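Local coordinates for leucine-rich-repeat protein (Methanosarcina barkeri, PDB 4WNR) that binds GDP and magnesium through the Roc G-domain present here alongside part of COR, and may, as a whole protein, have serine/threonine kinase activity, at residues I226-Y231 with S266-H271; E274-T279 with G313-P318. All coordinates share one frame; numbering follows the deposited sequence.

Interaction 1: residues I226-Y231 with S266-H271; sequences ITYEEY and SLLDTH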
# COMPACT_ATOMS: atom_id res chain seq x y z
N ILE A 226 -14.62 0.74 8.93
CA ILE A 226 -15.88 0.08 9.26
C ILE A 226 -15.61 -1.24 9.99
O ILE A 226 -14.59 -1.89 9.75
CB ILE A 226 -16.76 -0.18 8.01
CG1 ILE A 226 -16.01 -1.04 6.98
CG2 ILE A 226 -17.21 1.14 7.40
CD1 ILE A 226 -16.81 -1.38 5.74
N THR A 227 -16.52 -1.61 10.88
CA THR A 227 -16.40 -2.88 11.61
C THR A 227 -16.82 -4.05 10.71
O THR A 227 -17.43 -3.85 9.66
CB THR A 227 -17.18 -2.88 12.94
OG1 THR A 227 -17.07 -4.16 13.57
CG2 THR A 227 -18.66 -2.55 12.74
N TYR A 228 -16.49 -5.26 11.15
CA TYR A 228 -16.75 -6.47 10.36
C TYR A 228 -18.25 -6.79 10.26
O TYR A 228 -18.68 -7.45 9.32
CB TYR A 228 -15.98 -7.66 10.96
CG TYR A 228 -15.79 -8.87 10.05
CD1 TYR A 228 -15.74 -8.75 8.66
CD2 TYR A 228 -15.63 -10.14 10.60
CE1 TYR A 228 -15.56 -9.86 7.85
CE2 TYR A 228 -15.45 -11.25 9.80
CZ TYR A 228 -15.41 -11.11 8.43
OH TYR A 228 -15.23 -12.22 7.64
N GLU A 229 -19.02 -6.30 11.23
CA GLU A 229 -20.48 -6.38 11.19
C GLU A 229 -21.05 -5.50 10.08
O GLU A 229 -21.96 -5.91 9.36
CB GLU A 229 -21.07 -5.97 12.55
CG GLU A 229 -22.59 -6.04 12.66
CD GLU A 229 -23.15 -7.44 12.52
OE1 GLU A 229 -22.42 -8.42 12.80
OE2 GLU A 229 -24.34 -7.57 12.14
N GLU A 230 -20.50 -4.29 9.95
CA GLU A 230 -20.96 -3.32 8.95
C GLU A 230 -20.65 -3.78 7.54
O GLU A 230 -21.43 -3.55 6.62
CB GLU A 230 -20.33 -1.95 9.20
CG GLU A 230 -20.91 -1.21 10.40
CD GLU A 230 -20.18 0.08 10.73
OE1 GLU A 230 -20.84 1.04 11.18
OE2 GLU A 230 -18.95 0.15 10.54
N TYR A 231 -19.50 -4.44 7.36
CA TYR A 231 -19.12 -4.99 6.06
C TYR A 231 -20.08 -6.11 5.63
O TYR A 231 -20.49 -6.15 4.47
CB TYR A 231 -17.69 -5.52 6.09
CG TYR A 231 -17.31 -6.28 4.84
CD1 TYR A 231 -17.00 -5.61 3.66
CD2 TYR A 231 -17.29 -7.67 4.82
CE1 TYR A 231 -16.66 -6.29 2.50
CE2 TYR A 231 -16.96 -8.37 3.67
CZ TYR A 231 -16.65 -7.68 2.52
OH TYR A 231 -16.31 -8.37 1.38
N SER A 266 -6.82 -10.14 16.48
CA SER A 266 -6.80 -8.83 17.15
C SER A 266 -6.95 -7.66 16.17
O SER A 266 -7.18 -6.53 16.59
CB SER A 266 -5.52 -8.67 17.96
OG SER A 266 -4.37 -8.83 17.16
N LEU A 267 -6.81 -7.94 14.87
CA LEU A 267 -6.86 -6.91 13.83
C LEU A 267 -8.06 -7.02 12.87
O LEU A 267 -8.41 -6.03 12.22
CB LEU A 267 -5.57 -6.94 13.00
CG LEU A 267 -4.39 -6.07 13.48
CD1 LEU A 267 -4.13 -6.21 14.97
CD2 LEU A 267 -3.14 -6.42 12.69
N LEU A 268 -8.70 -8.18 12.81
CA LEU A 268 -9.67 -8.47 11.74
C LEU A 268 -10.97 -7.66 11.79
O LEU A 268 -11.68 -7.58 10.79
CB LEU A 268 -9.99 -9.97 11.66
CG LEU A 268 -10.72 -10.65 12.82
CD1 LEU A 268 -12.21 -10.32 12.82
CD2 LEU A 268 -10.54 -12.16 12.75
N ASP A 269 -11.29 -7.07 12.94
CA ASP A 269 -12.52 -6.29 13.08
C ASP A 269 -12.45 -4.98 12.29
O ASP A 269 -13.44 -4.57 11.68
CB ASP A 269 -12.82 -6.00 14.55
CG ASP A 269 -14.22 -5.46 14.76
OD1 ASP A 269 -15.18 -6.01 14.18
OD2 ASP A 269 -14.38 -4.47 15.51
N THR A 270 -11.29 -4.34 12.30
CA THR A 270 -11.11 -3.03 11.67
C THR A 270 -10.85 -3.14 10.16
O THR A 270 -9.84 -3.71 9.74
CB THR A 270 -9.95 -2.25 12.32
OG1 THR A 270 -10.09 -2.29 13.75
CG2 THR A 270 -9.95 -0.79 11.86
N HIS A 271 -11.76 -2.60 9.36
CA HIS A 271 -11.60 -2.50 7.91
C HIS A 271 -11.36 -1.04 7.54
O HIS A 271 -12.31 -0.27 7.40
CB HIS A 271 -12.85 -3.02 7.19
CG HIS A 271 -13.09 -4.48 7.36
ND1 HIS A 271 -13.31 -5.06 8.59
CD2 HIS A 271 -13.15 -5.49 6.45
CE1 HIS A 271 -13.49 -6.36 8.43
NE2 HIS A 271 -13.40 -6.65 7.15
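Ile-226 and His-271 pair as an antiparallel hydrogen-bonded bridge, the meeting point of two very short strands. Ile-226 N gives to His-271 O at 2.9 Å, with the donor tilted 33° from the carbonyl plane, while the return bond from His-271 N reaches Ile-226 O nearly along the C=O axis. On their side-chain face, Ile-226 CG1 packs on His-271 CB at 3.7 Å.

The polar part lies at the start of helix 228-237. Thr-227, at the N-cap position, holds OG1 anti to its own N (chi1 177°), which carries the hydroxyl to Asp-269; Thr-227 OG1 donates to Asp-269 OD1 at 2.7 Å, from the syn side but tilted 31° out of the carboxylate plane. The same oxygen takes a weak, straight bond from Tyr-228 N. Asp-269 OD2 is in a salt bridge with Arg-321, which also binds Thr-270 OG1.

His-271 ND1 donates to Asp-269 O at 3.1 Å; the oxygen lies in the imidazole plane, while the nitrogen stands above the carbonyl plane. The bond helps set the ring's rotation. The rings of Tyr-228 and Tyr-231 have planes nearly parallel to the imidazole but slid aside, barely overlapping it; the closest atoms are Tyr-228 CD1 and His-271 CE1.

In the COR-A region this pairs strands 225-226 and 271-272; the Tyr-231 side chain packs on helix 243-256, and Thr-270 leans on Tyr-324 of helix 322-331.

Interaction 2: residues E274-T279 with G313-P318; sequences EPKWIT and GDYYYP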
# COMPACT_ATOMS: atom_id res chain seq x y z
N GLU A 274 -9.62 4.70 4.94
CA GLU A 274 -8.69 5.82 4.78
C GLU A 274 -7.32 5.45 5.36
O GLU A 274 -7.17 5.35 6.58
CB GLU A 274 -9.25 7.06 5.49
CG GLU A 274 -8.35 8.30 5.42
CD GLU A 274 -8.04 8.73 4.00
OE1 GLU A 274 -6.86 8.99 3.70
OE2 GLU A 274 -8.99 8.81 3.18
N PRO A 275 -6.32 5.22 4.49
CA PRO A 275 -4.96 4.89 4.94
C PRO A 275 -4.33 5.90 5.90
O PRO A 275 -3.54 5.52 6.77
CB PRO A 275 -4.16 4.85 3.63
CG PRO A 275 -5.17 4.47 2.60
CD PRO A 275 -6.45 5.12 3.02
N LYS A 276 -4.67 7.18 5.75
CA LYS A 276 -4.14 8.24 6.61
C LYS A 276 -4.58 8.09 8.08
O LYS A 276 -3.88 8.56 8.98
CB LYS A 276 -4.55 9.62 6.08
CG LYS A 276 -3.92 9.98 4.75
CD LYS A 276 -4.35 11.35 4.27
CE LYS A 276 -3.70 11.70 2.94
NZ LYS A 276 -4.13 13.04 2.44
N TRP A 277 -5.72 7.45 8.30
CA TRP A 277 -6.21 7.17 9.65
C TRP A 277 -5.21 6.35 10.46
O TRP A 277 -4.95 6.66 11.62
CB TRP A 277 -7.56 6.44 9.59
CG TRP A 277 -8.18 6.18 10.93
CD1 TRP A 277 -8.83 7.08 11.72
CD2 TRP A 277 -8.21 4.93 11.63
NE1 TRP A 277 -9.26 6.47 12.87
CE2 TRP A 277 -8.90 5.15 12.84
CE3 TRP A 277 -7.72 3.65 11.35
CZ2 TRP A 277 -9.11 4.13 13.77
CZ3 TRP A 277 -7.94 2.64 12.28
CH2 TRP A 277 -8.62 2.89 13.47
N ILE A 278 -4.65 5.32 9.84
CA ILE A 278 -3.68 4.45 10.50
C ILE A 278 -2.39 5.21 10.78
O ILE A 278 -1.95 5.29 11.93
CB ILE A 278 -3.34 3.21 9.64
CG1 ILE A 278 -4.57 2.34 9.42
CG2 ILE A 278 -2.24 2.38 10.30
CD1 ILE A 278 -4.42 1.35 8.28
N THR A 279 -1.81 5.77 9.73
CA THR A 279 -0.49 6.40 9.80
C THR A 279 -0.43 7.56 10.79
O THR A 279 0.48 7.64 11.61
CB THR A 279 -0.02 6.88 8.41
OG1 THR A 279 -1.00 7.75 7.84
CG2 THR A 279 0.21 5.70 7.49
N GLY A 313 -9.20 19.07 12.47
CA GLY A 313 -9.47 17.83 11.75
C GLY A 313 -8.58 16.66 12.13
O GLY A 313 -8.12 15.91 11.26
N ASP A 314 -8.32 16.50 13.43
CA ASP A 314 -7.65 15.31 13.94
C ASP A 314 -8.61 14.13 13.82
O ASP A 314 -9.81 14.28 14.06
CB ASP A 314 -7.23 15.48 15.40
CG ASP A 314 -6.07 16.45 15.58
OD1 ASP A 314 -5.26 16.60 14.65
OD2 ASP A 314 -5.96 17.04 16.67
N TYR A 315 -8.08 12.97 13.43
CA TYR A 315 -8.91 11.78 13.27
C TYR A 315 -9.38 11.26 14.63
O TYR A 315 -8.62 11.29 15.60
CB TYR A 315 -8.15 10.68 12.53
CG TYR A 315 -7.92 10.96 11.06
CD1 TYR A 315 -9.00 11.11 10.19
CD2 TYR A 315 -6.64 11.05 10.53
CE1 TYR A 315 -8.80 11.36 8.84
CE2 TYR A 315 -6.43 11.30 9.19
CZ TYR A 315 -7.51 11.45 8.35
OH TYR A 315 -7.31 11.70 7.01
N TYR A 316 -10.63 10.81 14.69
CA TYR A 316 -11.18 10.22 15.90
C TYR A 316 -10.73 8.77 16.03
O TYR A 316 -10.88 7.98 15.10
CB TYR A 316 -12.71 10.30 15.90
CG TYR A 316 -13.38 9.60 17.08
CD1 TYR A 316 -12.92 9.79 18.38
CD2 TYR A 316 -14.47 8.77 16.88
CE1 TYR A 316 -13.53 9.15 19.45
CE2 TYR A 316 -15.09 8.13 17.94
CZ TYR A 316 -14.61 8.32 19.23
OH TYR A 316 -15.22 7.69 20.29
N TYR A 317 -10.16 8.44 17.19
CA TYR A 317 -9.69 7.09 17.48
C TYR A 317 -10.47 6.53 18.67
O TYR A 317 -10.17 6.86 19.81
CB TYR A 317 -8.20 7.10 17.78
CG TYR A 317 -7.36 7.53 16.61
CD1 TYR A 317 -7.01 6.63 15.61
CD2 TYR A 317 -6.92 8.85 16.49
CE1 TYR A 317 -6.24 7.02 14.53
CE2 TYR A 317 -6.15 9.25 15.41
CZ TYR A 317 -5.82 8.34 14.43
OH TYR A 317 -5.06 8.74 13.35
N PRO A 318 -11.48 5.68 18.40
CA PRO A 318 -12.23 5.05 19.49
C PRO A 318 -11.35 4.18 20.38
O PRO A 318 -10.40 3.56 19.87
CB PRO A 318 -13.26 4.19 18.75
CG PRO A 318 -13.42 4.82 17.42
CD PRO A 318 -12.08 5.39 17.08
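The first turn of helix 275-286 in the COR-A region is clasped here by an extended loop that leads to helix 322-331, with Trp-277 inserted among the loop's tyrosines. Two hydrogen bonds from the loop grip this residue. Its indole Trp-277 NE1 points almost straight (176°) at Tyr-316 O, 3.1 Å away, in the indole plane but above the carbonyl plane. Its backbone oxygen, Trp-277 O, takes the hydroxyl of Tyr-317 OH at 2.7 Å, in the carbonyl plane and on a lone pair.

The rings add an offset stack: Tyr-317 slides over one indole face, CE1 towards the rim, with centroids 4.5 Å apart. CG lies anti to the backbone N of Trp-277 (chi1 -177°), and this turns an indole edge towards the face of Tyr-315 in an offset edge-to-face pair, ring planes at 72°. Over that tyrosine face sits Trp-277 CA, a CH-pi contact. A leucine in place of Trp-277 would probably leave Tyr-316 O without its indole donor and Tyr-317 without its stacking partner.

Phe-225 and Tyr-324 of helix 322-331 touch the indole from outside; Trp-277, Tyr-315 and Tyr-317 themselves form an aromatic cluster joining helix 275-286 to the loop before helix 322-331.

How the interactions relate
Both contacts lie in the COR-A region, away from the nucleotide, and follow one another along the chain: the strand beginning at the end of interaction 1 runs almost directly into the helix of interaction 2. They touch where Thr-270 CG2 meets Trp-277 CZ3 at 4.0 Å, and Tyr-324 of helix 322-331 reaches both residues. Each is partly buried: interaction 1 has three buried and no exposed residues among seven touching, whereas interaction 2 joins buried Trp-277 and Tyr-317 to exposed Lys-276 and Tyr-316. Both hold three-ring clusters, barely overlapping in 226-231 with 266-271 but including a true offset stack in 274-279 with 313-318. Only the first has a backbone bridge and a charged side chain hydrogen-bonded across the contact.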